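Local coordinates for putative immunoglobulin-blocking virulence protein (Mycoplasma mycoides subsp. capri, PDB 7ADK) that probably binds host immunoglobulin and blocks its action, acting as a virulence factor, at residues K250-S255 against A318-A323; L311-R316 against I326-W331. All blocks are in the same frame, centred on the assembly; numbering follows the deposited sequence.

Contact 1. Residues K250-S255 against A318-A323; sequences KKMLDS and AFINEA
Lys251 and Met252, in the last turn of helix 247-253, pack against the edge strand 318-320 and the turn that follows it. The strand is an outer member of a three-stranded antiparallel sheet, so this is a helix end laid on a sheet edge. The two backbones come close, with Met252 CA 4.7 Å from Glu322 CA. The extended side chain of Lys251 runs from beside Ile320 O toward the Phe319 ring. Its CD sits 3.8 Å from Phe319 CE2, and the chain crosses the ring obliquely. Its NZ ends near the CE2 and CZ side of the same ring. Glu322 bends at chi2 (75°) and brings its carboxylate to the side of the lysine chain. Its OE2 comes 3.6 Å from Lys251 CB, against the root of the chain. The charged ends stay apart, with Lys251 NZ 5.4 Å from Glu322 OE2, so any attraction between them is probably weak at this exposed site.

Met252 is buried and works on the inner side. Its CB meets Ile320 CG2 at 3.7 Å, and Val258, Ile259 and Phe296 add to the apolar surroundings of this pair. The Met252 chain then bends at chi2 and chi3. That fold carries CE over the turn, close to the carbonyl oxygens of Asn321 and Glu322.

The next shell ties the two segments to their surroundings. Arg248, one turn earlier in the helix, is hydrogen-bonded to Ala318 O through NE and shares a backbone bond with Ile320. Within the helix end, Lys250 NZ forms a salt bridge to the syn lone pair of Asp254 OD2. Asn321 shapes the turn as an Asx turn: its OD1 accepts Ala323 N at 3.0 Å, in the carbonyl plane, with an N-H...O angle of 169°.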
# COMPACT_ATOMS: atom_id res chain seq x y z
N LYS A 250 1.24 40.76 -14.76
CA LYS A 250 2.57 40.88 -14.12
C LYS A 250 3.71 41.24 -15.07
O LYS A 250 4.52 42.10 -14.75
CB LYS A 250 2.89 39.59 -13.35
CG LYS A 250 4.04 39.74 -12.39
CD LYS A 250 4.62 38.49 -11.83
CE LYS A 250 5.74 38.68 -10.82
NZ LYS A 250 7.02 39.07 -11.42
N LYS A 251 3.72 40.66 -16.27
CA LYS A 251 4.70 40.96 -17.34
C LYS A 251 4.69 42.42 -17.81
O LYS A 251 5.73 42.93 -18.21
CB LYS A 251 4.45 40.01 -18.53
CG LYS A 251 4.70 38.54 -18.18
CD LYS A 251 4.55 37.63 -19.41
CE LYS A 251 4.69 36.17 -19.00
NZ LYS A 251 4.63 35.24 -20.15
N MET A 252 3.55 43.10 -17.73
CA MET A 252 3.41 44.56 -17.86
C MET A 252 3.64 45.28 -16.53
O MET A 252 4.28 46.32 -16.48
CB MET A 252 2.02 44.85 -18.47
CG MET A 252 1.55 46.30 -18.40
SD MET A 252 2.66 47.56 -19.03
CE MET A 252 2.83 47.04 -20.74
N LEU A 253 3.13 44.72 -15.43
CA LEU A 253 3.04 45.32 -14.10
C LEU A 253 4.41 45.58 -13.47
O LEU A 253 4.58 46.58 -12.78
CB LEU A 253 2.21 44.36 -13.22
CG LEU A 253 1.18 44.99 -12.30
CD1 LEU A 253 0.12 45.73 -13.11
CD2 LEU A 253 0.48 43.90 -11.50
N ASP A 254 5.39 44.71 -13.71
CA ASP A 254 6.80 44.98 -13.40
C ASP A 254 7.32 46.08 -14.33
O ASP A 254 7.41 45.86 -15.54
CB ASP A 254 7.63 43.70 -13.51
CG ASP A 254 7.28 42.65 -12.47
OD1 ASP A 254 6.85 43.00 -11.35
OD2 ASP A 254 7.50 41.45 -12.74
N SER A 255 7.63 47.26 -13.78
CA SER A 255 7.66 48.54 -14.51
C SER A 255 8.36 48.53 -15.87
O SER A 255 7.82 49.07 -16.84
CB SER A 255 8.32 49.58 -13.60
OG SER A 255 8.51 50.80 -14.26
N ALA A 318 -6.03 34.93 -21.79
CA ALA A 318 -5.44 36.18 -22.22
C ALA A 318 -4.56 36.81 -21.14
O ALA A 318 -4.99 36.94 -20.00
CB ALA A 318 -6.56 37.14 -22.62
N PHE A 319 -3.37 37.28 -21.52
CA PHE A 319 -2.48 38.08 -20.69
C PHE A 319 -1.95 39.28 -21.48
O PHE A 319 -2.07 39.34 -22.70
CB PHE A 319 -1.35 37.22 -20.10
CG PHE A 319 -0.26 36.76 -21.05
CD1 PHE A 319 -0.40 35.53 -21.72
CD2 PHE A 319 0.90 37.52 -21.24
CE1 PHE A 319 0.62 35.08 -22.57
CE2 PHE A 319 1.91 37.07 -22.10
CZ PHE A 319 1.77 35.85 -22.76
N ILE A 320 -1.38 40.26 -20.80
CA ILE A 320 -0.74 41.43 -21.40
C ILE A 320 0.77 41.22 -21.31
O ILE A 320 1.28 40.99 -20.21
CB ILE A 320 -1.17 42.69 -20.61
CG1 ILE A 320 -2.70 42.93 -20.66
CG2 ILE A 320 -0.45 43.94 -21.09
CD1 ILE A 320 -3.23 43.65 -19.44
N ASN A 321 1.51 41.27 -22.41
CA ASN A 321 2.97 41.15 -22.34
C ASN A 321 3.64 42.52 -22.13
O ASN A 321 2.99 43.55 -22.01
CB ASN A 321 3.53 40.32 -23.52
CG ASN A 321 3.65 41.03 -24.85
OD1 ASN A 321 4.14 42.13 -24.96
ND2 ASN A 321 3.29 40.37 -25.92
N GLU A 322 4.97 42.52 -22.09
CA GLU A 322 5.83 43.67 -21.79
C GLU A 322 5.56 44.91 -22.65
O GLU A 322 5.70 46.03 -22.17
CB GLU A 322 7.31 43.27 -21.97
CG GLU A 322 7.82 42.16 -21.04
CD GLU A 322 7.37 40.73 -21.39
OE1 GLU A 322 6.90 40.48 -22.52
OE2 GLU A 322 7.48 39.84 -20.53
N ALA A 323 5.17 44.75 -23.91
CA ALA A 323 5.07 45.83 -24.89
C ALA A 323 3.69 46.52 -24.97
O ALA A 323 3.42 47.27 -25.91
CB ALA A 323 5.54 45.29 -26.24

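Contact 2. Residues L311-R316 against I326-W331; sequences LTISPR and IDSNGW
Ile313 and Trp331 form an antiparallel non-hydrogen-bonded pair between strands 312-313 and 326-332, with their side chains on the same face of the sheet. The side chain of Ile313 touches three residues of the opposite segment. Its CB comes off strand 312-313 beside Ser328. CG2 is anti to the backbone N, and this branch touches Ser328 CB at 3.6 Å. CG1 takes the other direction (chi1 -67°) and has both Ser328 OG and Trp331 CD1 on one side, the latter at 4.1 Å. The tip, CD1, reaches Ile326 CG2 at 4.0 Å. Ala192 of helix 182-194 packs on both isoleucines.

Leu311 adds to the other end of the contact, where its CB meets Trp331 CB at 3.7 Å. Next to this, Trp331 CA makes a CA-H...O contact with Thr312 O. The indole has Ser328 OG over one face, toward the rim. Its NE1 is hydrogen-bonded to Ser303 OG of helix 301-308, and the ring stacks on Tyr306 of the same helix.

Gly330 O is the polar centre. Ser314 N donates to it at 3.0 Å with a nearly straight N-H...O angle of 168°. Ser328 OG donates to the same oxygen at 2.8 Å from the opposite face of the carbonyl plane. Chi1 of Ser328 (80°) places OG between its own backbone N and carbonyl carbon, turned toward that oxygen. Ser314 OG accepts from Arg316 N in an ST turn and is also hydrogen-bonded to Asp200, which forms a salt bridge with Arg316.

Two donors on one carbonyl oxygen hold the Gly330 peptide from both faces. Together they probably limit its rotation where the chain leads into Trp331.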
# COMPACT_ATOMS: atom_id res chain seq x y z
N LEU A 311 -8.19 30.33 -34.84
CA LEU A 311 -8.43 30.16 -33.41
C LEU A 311 -8.28 31.49 -32.68
O LEU A 311 -7.22 32.11 -32.71
CB LEU A 311 -7.47 29.10 -32.83
CG LEU A 311 -7.30 27.78 -33.59
CD1 LEU A 311 -6.39 26.87 -32.77
CD2 LEU A 311 -8.61 27.04 -33.81
N THR A 312 -9.32 31.96 -32.01
CA THR A 312 -9.33 33.25 -31.29
C THR A 312 -8.79 33.09 -29.87
O THR A 312 -9.05 32.07 -29.24
CB THR A 312 -10.73 33.87 -31.24
OG1 THR A 312 -11.68 33.01 -30.66
CG2 THR A 312 -11.25 34.21 -32.62
N ILE A 313 -8.11 34.11 -29.33
CA ILE A 313 -7.66 34.17 -27.93
C ILE A 313 -8.81 33.81 -26.99
O ILE A 313 -9.87 34.43 -27.07
CB ILE A 313 -7.10 35.58 -27.58
CG1 ILE A 313 -5.79 35.87 -28.36
CG2 ILE A 313 -6.91 35.74 -26.07
CD1 ILE A 313 -5.26 37.29 -28.19
N SER A 314 -8.62 32.83 -26.11
CA SER A 314 -9.59 32.59 -25.03
C SER A 314 -9.52 33.75 -24.04
O SER A 314 -8.44 34.05 -23.53
CB SER A 314 -9.32 31.27 -24.30
OG SER A 314 -10.03 31.19 -23.07
N PRO A 315 -10.65 34.40 -23.70
CA PRO A 315 -10.63 35.44 -22.68
C PRO A 315 -10.13 34.98 -21.31
O PRO A 315 -9.66 35.82 -20.55
CB PRO A 315 -12.06 35.97 -22.61
CG PRO A 315 -12.62 35.67 -23.99
CD PRO A 315 -11.94 34.37 -24.36
N ARG A 316 -10.16 33.69 -20.98
CA ARG A 316 -9.62 33.14 -19.73
C ARG A 316 -8.10 32.95 -19.77
O ARG A 316 -7.44 33.00 -18.74
CB ARG A 316 -10.35 31.82 -19.43
CG ARG A 316 -10.16 31.27 -18.01
CD ARG A 316 -10.88 29.94 -17.75
NE ARG A 316 -12.32 30.02 -17.96
CZ ARG A 316 -13.29 29.94 -17.07
NH1 ARG A 316 -13.10 29.67 -15.83
NH2 ARG A 316 -14.49 30.16 -17.46
N ILE A 326 -1.85 42.42 -26.20
CA ILE A 326 -2.61 41.27 -25.71
C ILE A 326 -2.10 39.98 -26.35
O ILE A 326 -1.99 39.88 -27.57
CB ILE A 326 -4.12 41.48 -25.94
CG1 ILE A 326 -4.64 42.73 -25.22
CG2 ILE A 326 -4.91 40.25 -25.50
CD1 ILE A 326 -6.12 43.00 -25.47
N ASP A 327 -1.83 38.97 -25.53
CA ASP A 327 -1.26 37.67 -25.87
C ASP A 327 -2.02 36.57 -25.09
O ASP A 327 -2.84 36.89 -24.23
CB ASP A 327 0.24 37.71 -25.53
CG ASP A 327 1.07 36.64 -26.24
OD1 ASP A 327 2.31 36.69 -26.11
OD2 ASP A 327 0.49 35.79 -26.96
N SER A 328 -1.81 35.29 -25.36
CA SER A 328 -2.48 34.24 -24.58
C SER A 328 -1.69 32.94 -24.47
O SER A 328 -0.74 32.70 -25.22
CB SER A 328 -3.91 33.98 -25.07
OG SER A 328 -3.98 33.17 -26.21
N ASN A 329 -2.08 32.11 -23.50
CA ASN A 329 -1.66 30.72 -23.38
C ASN A 329 -2.80 29.75 -23.75
O ASN A 329 -2.91 28.66 -23.19
CB ASN A 329 -1.02 30.50 -21.99
CG ASN A 329 -1.92 30.80 -20.80
OD1 ASN A 329 -3.12 30.61 -20.81
ND2 ASN A 329 -1.36 31.26 -19.71
N GLY A 330 -3.70 30.15 -24.65
CA GLY A 330 -4.90 29.39 -25.01
C GLY A 330 -5.77 30.06 -26.07
O GLY A 330 -6.05 31.26 -26.00
N TRP A 331 -6.17 29.28 -27.08
CA TRP A 331 -6.93 29.71 -28.27
C TRP A 331 -8.01 28.68 -28.63
O TRP A 331 -7.77 27.48 -28.57
CB TRP A 331 -6.02 29.96 -29.49
CG TRP A 331 -4.79 30.78 -29.27
CD1 TRP A 331 -4.68 32.10 -29.50
CD2 TRP A 331 -3.49 30.35 -28.75
NE1 TRP A 331 -3.42 32.52 -29.14
CE2 TRP A 331 -2.65 31.49 -28.67
CE3 TRP A 331 -2.95 29.12 -28.31
CZ2 TRP A 331 -1.34 31.42 -28.18
CZ3 TRP A 331 -1.64 29.05 -27.81
CH2 TRP A 331 -0.83 30.19 -27.75

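The two contacts sit at one small sheet, with centres about 15 Å apart. Its strand order is 312-313, 326-332, 318-320, so the last strand in sequence lies in the middle. Contact 2 joins that middle strand to one edge. Contact 1 packs the end of helix 247-253 on the other edge. Their segments alternate along the chain: 250-255, 311-316, 318-323, 326-331. They also touch directly. A probable hydrogen bond runs from Phe319 N to Asp327 O at 2.8 Å, and Ala318 CB packs on Ile313 CG2. Helix 247-253, distant in sequence, thus packs on one edge of a sheet built from three strands within about 20 residues of one another.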